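Local coordinates for protein rhamnosidase B (Bacillus sp., PDB 2OKX) that hydrolyses terminal alpha-L-rhamnose residues from rhamnose-containing glycosides as a glycoside hydrolase family 78 enzyme, probably with inversion of anomeric configuration, at residues L821-I824 against R825-Y828; Y497-P500 against V501-F505. One frame throughout, in Å; residues are numbered along the deposited sequence.

Contact 1: residues L821-I824 against R825-Y828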
loop_
_atom_site.group_PDB
_atom_site.type_symbol
_atom_site.label_atom_id
_atom_site.label_comp_id
_atom_site.label_asym_id
_atom_site.label_seq_id
_atom_site.Cartn_x
_atom_site.Cartn_y
_atom_site.Cartn_z
ATOM N N LEU A 821 -16.894 10.787 -21.415
ATOM C CA LEU A 821 -15.686 11.500 -21.816
ATOM C C LEU A 821 -15.569 12.859 -21.142
ATOM O O LEU A 821 -14.490 13.241 -20.683
ATOM C CB LEU A 821 -15.640 11.693 -23.338
ATOM C CG LEU A 821 -15.372 10.451 -24.186
ATOM C CD1 LEU A 821 -15.091 10.879 -25.622
ATOM C CD2 LEU A 821 -14.182 9.689 -23.623
ATOM N N ASP A 822 -16.670 13.599 -21.087
ATOM C CA ASP A 822 -16.626 14.908 -20.453
ATOM C C ASP A 822 -16.331 14.802 -18.965
ATOM O O ASP A 822 -15.663 15.668 -18.399
ATOM C CB ASP A 822 -17.929 15.675 -20.682
ATOM C CG ASP A 822 -18.053 16.193 -22.102
ATOM O OD1 ASP A 822 -17.010 16.429 -22.749
ATOM O OD2 ASP A 822 -19.191 16.383 -22.568
ATOM N N ASP A 823 -16.823 13.744 -18.329
ATOM C CA ASP A 823 -16.574 13.555 -16.907
ATOM C C ASP A 823 -15.087 13.257 -16.711
ATOM O O ASP A 823 -14.445 13.803 -15.812
ATOM C CB ASP A 823 -17.406 12.396 -16.353
ATOM C CG ASP A 823 -17.431 12.373 -14.832
ATOM O OD1 ASP A 823 -18.297 13.051 -14.239
ATOM O OD2 ASP A 823 -16.576 11.690 -14.227
ATOM N N ILE A 824 -14.543 12.383 -17.554
ATOM C CA ILE A 824 -13.132 12.039 -17.468
ATOM C C ILE A 824 -12.292 13.298 -17.665
ATOM O O ILE A 824 -11.369 13.566 -16.892
ATOM C CB ILE A 824 -12.756 10.972 -18.530
ATOM C CG1 ILE A 824 -13.370 9.625 -18.141
ATOM C CG2 ILE A 824 -11.239 10.845 -18.650
ATOM C CD1 ILE A 824 -13.219 8.546 -19.198
ATOM N N ARG A 825 -12.619 14.078 -18.690
ATOM C CA ARG A 825 -11.890 15.312 -18.965
ATOM C C ARG A 825 -11.862 16.231 -17.746
ATOM O O ARG A 825 -10.813 16.751 -17.380
ATOM C CB ARG A 825 -12.527 16.053 -20.141
ATOM C CG ARG A 825 -12.258 15.408 -21.491
ATOM C CD ARG A 825 -13.279 15.826 -22.530
ATOM N NE ARG A 825 -12.924 15.317 -23.851
ATOM C CZ ARG A 825 -13.801 15.039 -24.810
ATOM N NH1 ARG A 825 -15.101 15.211 -24.602
ATOM N NH2 ARG A 825 -13.371 14.598 -25.984
ATOM N N ARG A 826 -13.017 16.420 -17.120
ATOM C CA ARG A 826 -13.114 17.294 -15.957
ATOM C C ARG A 826 -12.395 16.749 -14.731
ATOM O O ARG A 826 -11.534 17.417 -14.151
ATOM C CB ARG A 826 -14.585 17.556 -15.610
ATOM C CG ARG A 826 -14.784 18.264 -14.271
ATOM C CD ARG A 826 -16.232 18.698 -14.031
ATOM N NE ARG A 826 -17.203 17.640 -14.303
ATOM C CZ ARG A 826 -17.788 17.449 -15.481
ATOM N NH1 ARG A 826 -17.502 18.250 -16.498
ATOM N NH2 ARG A 826 -18.655 16.459 -15.644
ATOM N N ASN A 827 -12.742 15.527 -14.351
ATOM C CA ASN A 827 -12.179 14.917 -13.158
ATOM C C ASN A 827 -10.729 14.481 -13.201
ATOM O O ASN A 827 -10.012 14.626 -12.211
ATOM C CB ASN A 827 -13.075 13.769 -12.710
ATOM C CG ASN A 827 -14.378 14.269 -12.127
ATOM O OD1 ASN A 827 -14.375 15.179 -11.297
ATOM N ND2 ASN A 827 -15.493 13.689 -12.553
ATOM N N TYR A 828 -10.287 13.940 -14.327
ATOM C CA TYR A 828 -8.896 13.542 -14.421
ATOM C C TYR A 828 -8.095 14.754 -14.877
ATOM O O TYR A 828 -6.908 14.879 -14.568
ATOM C CB TYR A 828 -8.751 12.357 -15.375
ATOM C CG TYR A 828 -9.282 11.079 -14.763
ATOM C CD1 TYR A 828 -8.429 10.197 -14.093
ATOM C CD2 TYR A 828 -10.648 10.774 -14.803
ATOM C CE1 TYR A 828 -8.924 9.044 -13.477
ATOM C CE2 TYR A 828 -11.150 9.628 -14.192
ATOM C CZ TYR A 828 -10.284 8.769 -13.533
ATOM O OH TYR A 828 -10.775 7.635 -12.927
#

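Contact 2: residues Y497-P500 against V501-F505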
loop_
_atom_site.group_PDB
_atom_site.type_symbol
_atom_site.label_atom_id
_atom_site.label_comp_id
_atom_site.label_asym_id
_atom_site.label_seq_id
_atom_site.Cartn_x
_atom_site.Cartn_y
_atom_site.Cartn_z
ATOM N N TYR A 497 24.858 2.113 -1.220
ATOM C CA TYR A 497 23.792 1.537 -0.418
ATOM C C TYR A 497 22.480 1.497 -1.184
ATOM O O TYR A 497 22.134 2.444 -1.888
ATOM C CB TYR A 497 23.585 2.347 0.863
ATOM C CG TYR A 497 22.504 1.769 1.753
ATOM C CD1 TYR A 497 22.721 0.591 2.468
ATOM C CD2 TYR A 497 21.247 2.374 1.841
ATOM C CE1 TYR A 497 21.719 0.030 3.246
ATOM C CE2 TYR A 497 20.235 1.818 2.617
ATOM C CZ TYR A 497 20.476 0.646 3.316
ATOM O OH TYR A 497 19.480 0.080 4.079
ATOM N N VAL A 498 21.762 0.389 -1.046
ATOM C CA VAL A 498 20.463 0.229 -1.678
ATOM C C VAL A 498 19.505 -0.264 -0.600
ATOM O O VAL A 498 19.652 -1.373 -0.083
ATOM C CB VAL A 498 20.500 -0.802 -2.828
ATOM C CG1 VAL A 498 19.092 -1.030 -3.366
ATOM C CG2 VAL A 498 21.413 -0.309 -3.939
ATOM N N SER A 499 18.534 0.567 -0.249
ATOM C CA SER A 499 17.554 0.202 0.763
ATOM C C SER A 499 16.722 -0.989 0.315
ATOM O O SER A 499 16.186 -1.003 -0.797
ATOM C CB SER A 499 16.628 1.385 1.052
ATOM O OG SER A 499 15.592 1.009 1.950
ATOM N N PRO A 500 16.608 -2.018 1.173
ATOM C CA PRO A 500 15.821 -3.203 0.825
ATOM C C PRO A 500 14.342 -3.010 1.161
ATOM O O PRO A 500 13.538 -3.930 1.032
ATOM C CB PRO A 500 16.474 -4.303 1.658
ATOM C CG PRO A 500 16.846 -3.568 2.911
ATOM C CD PRO A 500 17.412 -2.257 2.388
ATOM N N VAL A 501 13.994 -1.803 1.593
ATOM C CA VAL A 501 12.616 -1.472 1.944
ATOM C C VAL A 501 11.978 -0.692 0.799
ATOM O O VAL A 501 12.470 0.362 0.415
ATOM C CB VAL A 501 12.566 -0.615 3.228
ATOM C CG1 VAL A 501 11.131 -0.177 3.522
ATOM C CG2 VAL A 501 13.134 -1.412 4.393
ATOM N N ARG A 502 10.886 -1.214 0.252
ATOM C CA ARG A 502 10.204 -0.547 -0.852
ATOM C C ARG A 502 9.509 0.736 -0.414
ATOM O O ARG A 502 8.890 0.784 0.646
ATOM C CB ARG A 502 9.163 -1.480 -1.480
ATOM C CG ARG A 502 8.295 -0.802 -2.546
ATOM C CD ARG A 502 7.079 -1.646 -2.911
ATOM N NE ARG A 502 7.433 -2.845 -3.666
ATOM C CZ ARG A 502 7.828 -2.842 -4.936
ATOM N NH1 ARG A 502 7.923 -1.701 -5.612
ATOM N NH2 ARG A 502 8.130 -3.984 -5.533
ATOM N N ARG A 503 9.627 1.777 -1.234
ATOM C CA ARG A 503 8.976 3.053 -0.965
ATOM C C ARG A 503 8.384 3.612 -2.254
ATOM O O ARG A 503 8.932 3.407 -3.335
ATOM C CB ARG A 503 9.967 4.069 -0.385
ATOM C CG ARG A 503 10.489 3.691 0.993
ATOM C CD ARG A 503 11.403 4.752 1.574
ATOM N NE ARG A 503 11.963 4.295 2.846
ATOM C CZ ARG A 503 12.948 3.408 2.952
ATOM N NH1 ARG A 503 13.502 2.886 1.863
ATOM N NH2 ARG A 503 13.354 3.012 4.148
ATOM N N GLY A 504 7.258 4.308 -2.127
ATOM C CA GLY A 504 6.612 4.905 -3.282
ATOM C C GLY A 504 6.634 6.404 -3.062
ATOM O O GLY A 504 6.294 6.875 -1.974
ATOM N N PHE A 505 7.044 7.156 -4.076
ATOM C CA PHE A 505 7.129 8.606 -3.957
ATOM C C PHE A 505 7.570 9.199 -5.291
ATOM O O PHE A 505 7.950 8.471 -6.207
ATOM C CB PHE A 505 8.177 8.964 -2.896
ATOM C CG PHE A 505 9.569 8.513 -3.256
ATOM C CD1 PHE A 505 10.433 9.358 -3.947
ATOM C CD2 PHE A 505 9.993 7.221 -2.961
ATOM C CE1 PHE A 505 11.698 8.923 -4.343
ATOM C CE2 PHE A 505 11.260 6.772 -3.354
ATOM C CZ PHE A 505 12.114 7.625 -4.047
#

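Contact 1: residues L821-I824 against R825-Y828
Residues 821-824 are followed without a break by 825-828 along one alpha-helix, and the carbonyls of Leu821, Asp822, Asp823 and Ile824 accept backbone i to i+4 hydrogen bonds from Arg825, Arg826, Asn827 and Tyr828 respectively. The helix, 817-833, belongs to the six-hairpin glycosidase domain, the helical barrel of this family. Acidic and basic side chains are paired along its polar side. Arg825 is extended from CG to NE and runs back along the previous turn, past Leu821 O. Its NH1 gives a salt-bridged hydrogen bond to Asp822 OD1 at 2.9 Å. OD1 lies near the guanidinium plane, but NH1 stands 37° above the carboxylate plane. Leu821 CB lies over one face of the guanidinium near the rim, 3.8 Å from Arg825 NH1. The other nitrogens of Arg825 have acidic partners too: NE pairs with Asp543 and NH2 with Asp897. Three carboxylates share this group, which probably fixes its rotation. Asp823 serves the next turn. Its CG is anti to the backbone N (chi1 -166°), which turns the carboxylate along the helix toward Asn827. Asp823 OD2 lies in the amide plane of Asn827, while Asn827 ND2 reaches it from above the carboxylate plane, at 2.8 Å. The two flat groups are turned 62° apart. OD2 also takes a hydrogen bond from the Tyr808 hydroxyl, and OD1 bonds a glycerol. On the buried side, Ile824 CG2 packs against Tyr828 CD2 at 3.9 Å. Leu821, Ile824 and Tyr828 seat the helix on helices 544-559 and 868-876, and the Tyr828 hydroxyl bonds the Ser865 carbonyl.

Contact 2: residues Y497-P500 against V501-F505
Ser499 and Arg503 meet across the turn by a side-chain hydrogen bond. Arg503 NH1 donates to Ser499 OG at 2.8 Å, almost straight at 175°, and OG lies in the guanidinium plane. The arginine chain is extended from CG to NE and reaches back past Val501. A second, longer hydrogen bond comes from the backbone: Val501 N donates to the same Ser499 OG at 3.3 Å. With OG anti to its own backbone N (chi1 175°), the hydroxyl sits beside the carbonyl carbon and faces both donors.

The charged partner is Glu152. Its OE2 forms a salt bridge with Arg503 NH2, and its OE1 is hydrogen-bonded to Ser499 OG and to the Tyr497 hydroxyl. NH2 also donates to the Thr485 carbonyl. Without the Ser499 hydroxyl, as with an alanine here, Arg503 NH1 and Val501 N would probably lose their shared acceptor, and Glu152 OE1 one partner.

Packing is slighter. The Val501 CG1 methyl lies over one face of the Arg503 guanidinium, toward its rim, 3.9 Å above the plane. Pro500 and Val501 also touch Trp23 of strand 22-31.

Val501 N bonding back to the side chain of Ser499 two residues earlier is the bond of an ST turn. Here it lies in the link between strands 493-498 and 503-505 of the concanavalin-like beta domain.

Overall arrangement
Contact 2 comes first along the chain, and contact 1 follows more than 300 residues later. Their centres lie about 34 Å apart and their nearest atoms about 18 Å, without touching. They share no helix or sheet. Contact 2 joins strands 493-498 and 503-505, which pair with different strands of the concanavalin-like region. Contact 1 lies within helix 817-833 of the six-hairpin glycosidase region. The centre of contact 2 is about 14 Å from the centre of the chain, that of contact 1 about 26 Å. Glu152 and Trp23, far earlier in sequence, reach contact 2; Asp897, from the C-terminal range, reaches contact 1. The two contacts thus mark separate beta and helical parts of one multidomain chain.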